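Local coordinates for probable sulfate-binding lipoprotein SubI (Mycobacterium tuberculosis, PDB 6DDN) that probably carries sulfate outside the cytoplasmic membrane as the solute-binding component of a sulfate uptake system, at residues 159-164 and 204-209; 170-175 and 180-185; 320-325 and 329-334. All coordinates share one frame; numbering follows the deposited sequence.

Contact 1 of 3, residues 159-164 and 204-209; sequences DLLRPG and NTLVNE
Leu-206, on the helix 196-210, and Leu-161, on the loop facing it, contribute most of the surface buried here, and they illustrate how a loop can lie against a helix through apolar packing, mostly of leucines: no hydrogen bond crosses between the two segments. One methyl of Leu-161 does its touching. CD2 settles on the backbone of the helix, where Leu-161 CD2 lies 3.6 Å from Leu-206 CA and 3.8 Å from Thr-205 C, and the same methyl stands 3.9 Å from Thr-205 CG2. With its CG turned away from its own carbonyl carbon (chi1 -64°), Leu-161 carries this branch to the helix although its CB does not point straight at it. Leu-206 meets the loop twice, through CB, 4.0 Å from Leu-161 CD2, and through CD1. Its CG runs opposite to its backbone N (chi1 172°), which carries CD1 over to Leu-160; Leu-206 CD1 is 3.7 Å from Leu-160 CB and 3.9 Å from Leu-160 CD1, the two side chains meeting at a slant. The two loop leucines thus divide the work, Leu-161 on the helix backbone and Leu-160 on the leucine tip. Thr-205 offers its methyl to the loop, while its hydroxyl is hydrogen-bonded to Asp-201 O on its own helix. On the loop, the guanidinium of Arg-162 forms a salt bridge to Asp-159, NH1 reaching OD1 from above the carboxylate plane. The contact lies well out from the centre of the chain. Leu-160 also packs on Val-232 and Ile-234 of strand 232-236, and Leu-160 and Leu-206 both touch Val-167 of strand 167-168, so the loop, helix 196-210 and these two strands share one apolar seam, outlying helix-on-sheet packing in a solute-binding-protein fold.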
loop_
_atom_site.group_PDB
_atom_site.type_symbol
_atom_site.label_atom_id
_atom_site.label_comp_id
_atom_site.label_asym_id
_atom_site.label_seq_id
_atom_site.Cartn_x
_atom_site.Cartn_y
_atom_site.Cartn_z
ATOM N N ASP A 159 -1.073 3.419 -22.414
ATOM C CA ASP A 159 -0.379 4.700 -22.480
ATOM C C ASP A 159 1.028 4.628 -21.902
ATOM O O ASP A 159 1.869 5.461 -22.254
ATOM C CB ASP A 159 -1.183 5.779 -21.752
ATOM C CG ASP A 159 -2.358 6.282 -22.567
ATOM O OD1 ASP A 159 -2.243 6.345 -23.808
ATOM O OD2 ASP A 159 -3.399 6.615 -21.965
ATOM N N LEU A 160 1.303 3.659 -21.028
ATOM C CA LEU A 160 2.634 3.525 -20.450
ATOM C C LEU A 160 3.638 2.922 -21.421
ATOM O O LEU A 160 4.844 2.994 -21.162
ATOM C CB LEU A 160 2.586 2.671 -19.180
ATOM C CG LEU A 160 1.651 3.087 -18.043
ATOM C CD1 LEU A 160 2.143 2.515 -16.722
ATOM C CD2 LEU A 160 1.504 4.599 -17.954
ATOM N N LEU A 161 3.174 2.330 -22.520
ATOM C CA LEU A 161 4.040 1.772 -23.549
ATOM C C LEU A 161 4.211 2.708 -24.735
ATOM O O LEU A 161 4.674 2.272 -25.793
ATOM C CB LEU A 161 3.490 0.428 -24.030
ATOM C CG LEU A 161 3.445 -0.702 -23.006
ATOM C CD1 LEU A 161 3.034 -2.002 -23.675
ATOM C CD2 LEU A 161 4.794 -0.848 -22.332
ATOM N N ARG A 162 3.840 3.971 -24.592
ATOM C CA ARG A 162 4.007 4.893 -25.699
ATOM C C ARG A 162 5.466 5.335 -25.806
ATOM O O ARG A 162 6.195 5.335 -24.811
ATOM C CB ARG A 162 3.098 6.104 -25.522
ATOM C CG ARG A 162 1.711 5.903 -26.111
ATOM C CD ARG A 162 0.686 6.796 -25.438
ATOM N NE ARG A 162 1.111 8.191 -25.435
ATOM C CZ ARG A 162 0.484 9.162 -24.782
ATOM N NH1 ARG A 162 -0.605 8.893 -24.073
ATOM N NH2 ARG A 162 0.946 10.403 -24.835
ATOM N N PRO A 163 5.915 5.695 -27.008
ATOM C CA PRO A 163 7.331 6.041 -27.194
ATOM C C PRO A 163 7.743 7.217 -26.321
ATOM O O PRO A 163 7.109 8.273 -26.329
ATOM C CB PRO A 163 7.418 6.392 -28.684
ATOM C CG PRO A 163 6.249 5.718 -29.311
ATOM C CD PRO A 163 5.168 5.700 -28.278
ATOM N N GLY A 164 8.820 7.022 -25.562
ATOM C CA GLY A 164 9.395 8.080 -24.762
ATOM C C GLY A 164 8.801 8.257 -23.382
ATOM O O GLY A 164 9.297 9.095 -22.618
ATOM N N ASN A 204 6.821 -7.216 -19.317
ATOM C CA ASN A 204 8.116 -7.300 -19.983
ATOM C C ASN A 204 8.450 -6.001 -20.708
ATOM O O ASN A 204 9.495 -5.387 -20.471
ATOM C CB ASN A 204 8.108 -8.476 -20.960
ATOM C CG ASN A 204 9.433 -9.198 -21.018
ATOM O OD1 ASN A 204 10.494 -8.575 -20.992
ATOM N ND2 ASN A 204 9.381 -10.522 -21.105
ATOM N N THR A 205 7.557 -5.567 -21.599
ATOM C CA THR A 205 7.808 -4.353 -22.366
ATOM C C THR A 205 7.767 -3.117 -21.478
ATOM O O THR A 205 8.523 -2.163 -21.693
ATOM C CB THR A 205 6.794 -4.234 -23.501
ATOM O OG1 THR A 205 6.722 -5.479 -24.206
ATOM C CG2 THR A 205 7.201 -3.137 -24.469
ATOM N N LEU A 206 6.894 -3.117 -20.469
ATOM C CA LEU A 206 6.807 -1.973 -19.569
ATOM C C LEU A 206 8.099 -1.792 -18.784
ATOM O O LEU A 206 8.652 -0.688 -18.719
ATOM C CB LEU A 206 5.617 -2.142 -18.624
ATOM C CG LEU A 206 5.494 -1.114 -17.498
ATOM C CD1 LEU A 206 5.070 0.237 -18.051
ATOM C CD2 LEU A 206 4.520 -1.593 -16.434
ATOM N N VAL A 207 8.605 -2.874 -18.191
ATOM C CA VAL A 207 9.780 -2.766 -17.331
ATOM C C VAL A 207 11.029 -2.476 -18.156
ATOM O O VAL A 207 11.774 -1.532 -17.870
ATOM C CB VAL A 207 9.945 -4.044 -16.488
ATOM C CG1 VAL A 207 11.294 -4.041 -15.786
ATOM C CG2 VAL A 207 8.810 -4.158 -15.474
ATOM N N ASN A 208 11.273 -3.279 -19.195
ATOM C CA ASN A 208 12.534 -3.176 -19.925
ATOM C C ASN A 208 12.663 -1.836 -20.634
ATOM O O ASN A 208 13.704 -1.174 -20.546
ATOM C CB ASN A 208 12.654 -4.326 -20.927
ATOM C CG ASN A 208 12.929 -5.654 -20.256
ATOM O OD1 ASN A 208 13.398 -5.701 -19.119
ATOM N ND2 ASN A 208 12.644 -6.743 -20.959
ATOM N N GLU A 209 11.619 -1.415 -21.345
ATOM C CA GLU A 209 11.741 -0.253 -22.212
ATOM C C GLU A 209 11.191 1.033 -21.604
ATOM O O GLU A 209 11.345 2.094 -22.217
ATOM C CB GLU A 209 11.059 -0.527 -23.562
ATOM C CG GLU A 209 11.291 -1.947 -24.088
ATOM C CD GLU A 209 10.970 -2.097 -25.567
ATOM O OE1 GLU A 209 11.501 -3.028 -26.207
ATOM O OE2 GLU A 209 10.204 -1.279 -26.100
#

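Contact 2 of 3, residues 170-175 and 180-185; sequences PSPLSS and WNLLAP. With SO4 (sulfate ion), chain C.
The ring of Pro-170 meets the amide end of Asn-181, Pro-170 CD lying 3.6 Å from Asn-181 ND2, with the two side chains crossing at about a right angle. Further along, the CB of Pro-172 points toward the helix, and Pro-172 CG sits 4.4 Å from Leu-182 CD1, a looser apolar touch. No hydrogen bond runs between the two segments; the polar bonds lead elsewhere. Asn-181 ND2 is hydrogen-bonded to Thr-169 OG1, just before Pro-170, and weakly to Ile-234 O, so the amide that brushes the proline is held from outside the contact. This is the approach of a loop to the N-terminal part of helix 177-190, consistent with the way sulfate-binding proteins hold the dianion at helix N termini. Ser-175 caps that start: its OG, set opposite to the backbone N (chi1 176°), accepts a hydrogen bond from Ala-178 N. The same hydroxyl donates to the bound sulfate, and Ser-175 OG to sulfate O3 measures a very short 2.5 Å, a length that is doubtful at this resolution. Backbone N atoms of Ala-60, Ser-177 and Gly-218 and the hydroxyl of Tyr-236 also bond this ion.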
loop_
_atom_site.group_PDB
_atom_site.type_symbol
_atom_site.label_atom_id
_atom_site.label_comp_id
_atom_site.label_asym_id
_atom_site.label_seq_id
_atom_site.Cartn_x
_atom_site.Cartn_y
_atom_site.Cartn_z
ATOM N N PRO A 170 8.866 1.605 -7.973
ATOM C CA PRO A 170 9.982 1.114 -7.151
ATOM C C PRO A 170 10.396 -0.316 -7.467
ATOM O O PRO A 170 9.887 -0.937 -8.407
ATOM C CB PRO A 170 9.441 1.235 -5.721
ATOM C CG PRO A 170 7.969 1.161 -5.873
ATOM C CD PRO A 170 7.654 1.840 -7.173
ATOM N N SER A 171 11.330 -0.843 -6.674
ATOM C CA SER A 171 11.922 -2.166 -6.842
ATOM C C SER A 171 11.139 -3.200 -6.042
ATOM O O SER A 171 10.847 -2.969 -4.863
ATOM C CB SER A 171 13.375 -2.163 -6.389
ATOM O OG SER A 171 14.015 -3.382 -6.720
ATOM N N PRO A 172 10.784 -4.345 -6.637
ATOM C CA PRO A 172 10.034 -5.364 -5.887
ATOM C C PRO A 172 10.861 -6.071 -4.830
ATOM O O PRO A 172 10.304 -6.863 -4.058
ATOM C CB PRO A 172 9.575 -6.346 -6.979
ATOM C CG PRO A 172 9.893 -5.675 -8.293
ATOM C CD PRO A 172 11.041 -4.766 -8.021
ATOM N N LEU A 173 12.169 -5.817 -4.772
ATOM C CA LEU A 173 13.000 -6.454 -3.758
ATOM C C LEU A 173 12.770 -5.829 -2.391
ATOM O O LEU A 173 12.804 -6.522 -1.369
ATOM C CB LEU A 173 14.472 -6.349 -4.149
ATOM C CG LEU A 173 14.941 -7.107 -5.391
ATOM C CD1 LEU A 173 16.401 -7.497 -5.239
ATOM C CD2 LEU A 173 14.081 -8.333 -5.642
ATOM N N SER A 174 12.533 -4.519 -2.354
ATOM C CA SER A 174 12.388 -3.797 -1.100
ATOM C C SER A 174 11.003 -3.211 -0.885
ATOM O O SER A 174 10.641 -2.935 0.263
ATOM C CB SER A 174 13.419 -2.662 -1.020
ATOM O OG SER A 174 13.386 -1.872 -2.196
ATOM N N SER A 175 10.222 -3.026 -1.945
ATOM C CA SER A 175 8.944 -2.335 -1.866
ATOM C C SER A 175 7.793 -3.284 -2.160
ATOM O O SER A 175 7.882 -4.130 -3.054
ATOM C CB SER A 175 8.899 -1.162 -2.849
ATOM O OG SER A 175 7.625 -0.547 -2.839
ATOM N N TRP A 180 2.261 -4.206 -6.078
ATOM C CA TRP A 180 0.971 -3.728 -6.565
ATOM C C TRP A 180 1.110 -3.130 -7.958
ATOM O O TRP A 180 0.294 -3.406 -8.846
ATOM C CB TRP A 180 0.384 -2.684 -5.611
ATOM C CG TRP A 180 0.175 -3.137 -4.194
ATOM C CD1 TRP A 180 0.785 -2.637 -3.080
ATOM C CD2 TRP A 180 -0.726 -4.156 -3.733
ATOM N NE1 TRP A 180 0.332 -3.287 -1.959
ATOM C CE2 TRP A 180 -0.596 -4.224 -2.331
ATOM C CE3 TRP A 180 -1.623 -5.020 -4.370
ATOM C CZ2 TRP A 180 -1.330 -5.121 -1.555
ATOM C CZ3 TRP A 180 -2.350 -5.912 -3.596
ATOM C CH2 TRP A 180 -2.198 -5.955 -2.204
ATOM N N ASN A 181 2.155 -2.323 -8.169
ATOM C CA ASN A 181 2.329 -1.597 -9.422
ATOM C C ASN A 181 2.532 -2.522 -10.613
ATOM O O ASN A 181 2.295 -2.103 -11.750
ATOM C CB ASN A 181 3.519 -0.641 -9.312
ATOM C CG ASN A 181 3.236 0.548 -8.416
ATOM O OD1 ASN A 181 2.159 0.662 -7.831
ATOM N ND2 ASN A 181 4.213 1.443 -8.300
ATOM N N LEU A 182 2.989 -3.752 -10.388
ATOM C CA LEU A 182 3.138 -4.715 -11.470
ATOM C C LEU A 182 2.014 -5.739 -11.518
ATOM O O LEU A 182 1.757 -6.302 -12.588
ATOM C CB LEU A 182 4.484 -5.441 -11.355
ATOM C CG LEU A 182 5.718 -4.535 -11.394
ATOM C CD1 LEU A 182 6.978 -5.350 -11.631
ATOM C CD2 LEU A 182 5.567 -3.455 -12.453
ATOM N N LEU A 183 1.335 -5.983 -10.394
ATOM C CA LEU A 183 0.179 -6.871 -10.405
ATOM C C LEU A 183 -0.963 -6.283 -11.225
ATOM O O LEU A 183 -1.633 -7.007 -11.971
ATOM C CB LEU A 183 -0.281 -7.147 -8.976
ATOM C CG LEU A 183 0.494 -8.230 -8.234
ATOM C CD1 LEU A 183 0.246 -8.131 -6.737
ATOM C CD2 LEU A 183 0.119 -9.607 -8.762
ATOM N N ALA A 184 -1.203 -4.977 -11.095
ATOM C CA ALA A 184 -2.306 -4.352 -11.822
ATOM C C ALA A 184 -2.163 -4.483 -13.333
ATOM O O ALA A 184 -3.119 -4.944 -13.981
ATOM C CB ALA A 184 -2.444 -2.887 -11.391
ATOM N N PRO A 185 -1.037 -4.121 -13.958
ATOM C CA PRO A 185 -0.946 -4.294 -15.413
ATOM C C PRO A 185 -0.934 -5.750 -15.835
ATOM O O PRO A 185 -1.434 -6.073 -16.920
ATOM C CB PRO A 185 0.368 -3.591 -15.764
ATOM C CG PRO A 185 1.187 -3.734 -14.549
ATOM C CD PRO A 185 0.215 -3.565 -13.415
HETATM S S SO4 C . 6.341 0.586 0.017
HETATM O O1 SO4 C . 6.835 0.558 1.390
HETATM O O2 SO4 C . 5.281 1.585 -0.094
HETATM O O3 SO4 C . 7.427 0.933 -0.895
HETATM O O4 SO4 C . 5.818 -0.729 -0.335
#

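Contact 3 of 3, residues 320-325 and 329-334; sequences WTIADL and GSVDPQ
Leu-325 meets Val-331 from its first side-chain carbon onward, an example of a short turn folding back on itself. Its CB already points at the partner, and Leu-325 CB is 3.5 Å from Val-331 CG2. From there CG lies anti to the carbonyl carbon (chi1 -65°), with Leu-325 CG 4.3 Å from Val-331 CG2. At the tip, Leu-325 CD1 keeps 3.9 Å from Val-331 CG2, while CD2 turns off the valine; contact thus follows CB, CG and the CD1 branch, the two chains slanting across each other. The other valine methyl, CG1, belongs to a second neighbour: Val-331 CG1 lies 4.2 Å from Ile-322 CD1. Val-331 therefore reaches both ends of the short stretch from Ile-322 to Leu-325, one methyl to each. Beside this patch, Ser-330 OG lies 3.7 Å from Leu-325 O, a distance at which no hydrogen bond is made. Leu-183 of helix 177-190 touches Ile-322, Leu-325 and Val-331, and Tyr-186 touches Leu-325. With no hydrogen bond or salt bridge between the segments, the fold-back from strand 318-320 to helix 328-331 is joined here by aliphatic packing, a close fit that depends on shape rather than directional bonds.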
loop_
_atom_site.group_PDB
_atom_site.type_symbol
_atom_site.label_atom_id
_atom_site.label_comp_id
_atom_site.label_asym_id
_atom_site.label_seq_id
_atom_site.Cartn_x
_atom_site.Cartn_y
_atom_site.Cartn_z
ATOM N N TRP A 320 -9.266 -5.605 -9.829
ATOM C CA TRP A 320 -8.623 -6.899 -9.663
ATOM C C TRP A 320 -8.136 -7.061 -8.230
ATOM O O TRP A 320 -7.624 -6.117 -7.622
ATOM C CB TRP A 320 -7.450 -7.041 -10.633
ATOM C CG TRP A 320 -7.856 -7.098 -12.072
ATOM C CD1 TRP A 320 -7.636 -6.146 -13.025
ATOM C CD2 TRP A 320 -8.550 -8.168 -12.727
ATOM N NE1 TRP A 320 -8.152 -6.556 -14.231
ATOM C CE2 TRP A 320 -8.718 -7.794 -14.075
ATOM C CE3 TRP A 320 -9.045 -9.405 -12.303
ATOM C CZ2 TRP A 320 -9.361 -8.611 -15.001
ATOM C CZ3 TRP A 320 -9.682 -10.216 -13.225
ATOM C CH2 TRP A 320 -9.834 -9.816 -14.558
ATOM N N THR A 321 -8.299 -8.266 -7.690
ATOM C CA THR A 321 -7.867 -8.585 -6.339
ATOM C C THR A 321 -6.881 -9.744 -6.367
ATOM O O THR A 321 -6.821 -10.515 -7.329
ATOM C CB THR A 321 -9.057 -8.942 -5.438
ATOM O OG1 THR A 321 -9.625 -10.186 -5.865
ATOM C CG2 THR A 321 -10.119 -7.858 -5.504
ATOM N N ILE A 322 -6.105 -9.863 -5.285
ATOM C CA ILE A 322 -5.149 -10.961 -5.176
ATOM C C ILE A 322 -5.868 -12.303 -5.191
ATOM O O ILE A 322 -5.296 -13.318 -5.606
ATOM C CB ILE A 322 -4.274 -10.791 -3.914
ATOM C CG1 ILE A 322 -2.881 -11.379 -4.144
ATOM C CG2 ILE A 322 -4.921 -11.442 -2.698
ATOM C CD1 ILE A 322 -2.044 -10.590 -5.119
ATOM N N ALA A 323 -7.133 -12.331 -4.761
ATOM C CA ALA A 323 -7.900 -13.570 -4.806
ATOM C C ALA A 323 -8.240 -13.962 -6.238
ATOM O O ALA A 323 -8.382 -15.154 -6.535
ATOM C CB ALA A 323 -9.173 -13.430 -3.973
ATOM N N ASP A 324 -8.379 -12.979 -7.133
ATOM C CA ASP A 324 -8.619 -13.286 -8.539
ATOM C C ASP A 324 -7.462 -14.070 -9.137
ATOM O O ASP A 324 -7.669 -14.898 -10.032
ATOM C CB ASP A 324 -8.844 -11.997 -9.333
ATOM C CG ASP A 324 -9.994 -11.168 -8.795
ATOM O OD1 ASP A 324 -10.287 -11.273 -7.586
ATOM O OD2 ASP A 324 -10.603 -10.406 -9.576
ATOM N N LEU A 325 -6.246 -13.828 -8.659
ATOM C CA LEU A 325 -5.057 -14.500 -9.154
ATOM C C LEU A 325 -4.693 -15.728 -8.332
ATOM O O LEU A 325 -3.572 -16.231 -8.455
ATOM C CB LEU A 325 -3.881 -13.523 -9.184
ATOM C CG LEU A 325 -4.021 -12.355 -10.164
ATOM C CD1 LEU A 325 -2.669 -11.726 -10.462
ATOM C CD2 LEU A 325 -4.691 -12.820 -11.447
ATOM N N GLY A 329 -0.596 -17.179 -2.310
ATOM C CA GLY A 329 -0.040 -18.518 -2.418
ATOM C C GLY A 329 0.302 -18.918 -3.841
ATOM O O GLY A 329 1.159 -19.778 -4.060
ATOM N N SER A 330 -0.357 -18.307 -4.826
ATOM C CA SER A 330 -0.087 -18.584 -6.229
ATOM C C SER A 330 0.575 -17.424 -6.961
ATOM O O SER A 330 1.039 -17.612 -8.091
ATOM C CB SER A 330 -1.386 -18.962 -6.956
ATOM O OG SER A 330 -1.186 -19.014 -8.357
ATOM N N VAL A 331 0.631 -16.242 -6.357
ATOM C CA VAL A 331 1.311 -15.095 -6.941
ATOM C C VAL A 331 2.696 -14.899 -6.334
ATOM O O VAL A 331 3.653 -14.596 -7.048
ATOM C CB VAL A 331 0.441 -13.829 -6.779
ATOM C CG1 VAL A 331 1.295 -12.572 -6.752
ATOM C CG2 VAL A 331 -0.585 -13.749 -7.896
ATOM N N ASP A 332 2.815 -15.093 -5.020
ATOM C CA ASP A 332 4.106 -14.959 -4.354
ATOM C C ASP A 332 5.192 -15.914 -4.854
ATOM O O ASP A 332 6.365 -15.504 -4.844
ATOM C CB ASP A 332 3.929 -15.143 -2.842
ATOM C CG ASP A 332 4.194 -13.881 -2.066
ATOM O OD1 ASP A 332 4.259 -12.796 -2.683
ATOM O OD2 ASP A 332 4.337 -13.985 -0.832
ATOM N N PRO A 333 4.912 -17.160 -5.241
ATOM C CA PRO A 333 5.971 -18.005 -5.803
ATOM C C PRO A 333 6.107 -17.934 -7.315
ATOM O O PRO A 333 6.983 -18.604 -7.872
ATOM C CB PRO A 333 5.535 -19.408 -5.365
ATOM C CG PRO A 333 4.062 -19.345 -5.418
ATOM C CD PRO A 333 3.674 -17.938 -5.028
ATOM N N GLN A 334 5.271 -17.145 -7.984
ATOM C CA GLN A 334 5.336 -16.943 -9.423
ATOM C C GLN A 334 5.968 -15.606 -9.795
ATOM O O GLN A 334 6.166 -15.337 -10.983
ATOM C CB GLN A 334 3.916 -17.062 -10.015
ATOM C CG GLN A 334 3.692 -16.746 -11.513
ATOM C CD GLN A 334 4.604 -17.498 -12.483
ATOM O OE1 GLN A 334 5.798 -17.683 -12.244
ATOM N NE2 GLN A 334 4.034 -17.908 -13.611
#

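How the contacts relate
Following the chain from its N terminus, contact 1 opens at the loop 159-164, after strand 138-147, and closes a long loop when helix 196-210 returns to it. Contact 2 is nested inside that loop: 170-175 follows strand 167-168, and a few residues later helix 177-190 folds back beside it. The centres of contacts 1 and 2 are 15 Å apart and the two do not touch. Contact 3 comes after both, in series, closing the short connection between strand 318-320 and helix 328-331. It nevertheless meets contact 2 in space, through Leu-183 on helix 177-190. That helix thus links the loop 170-175 to the C-terminal segment.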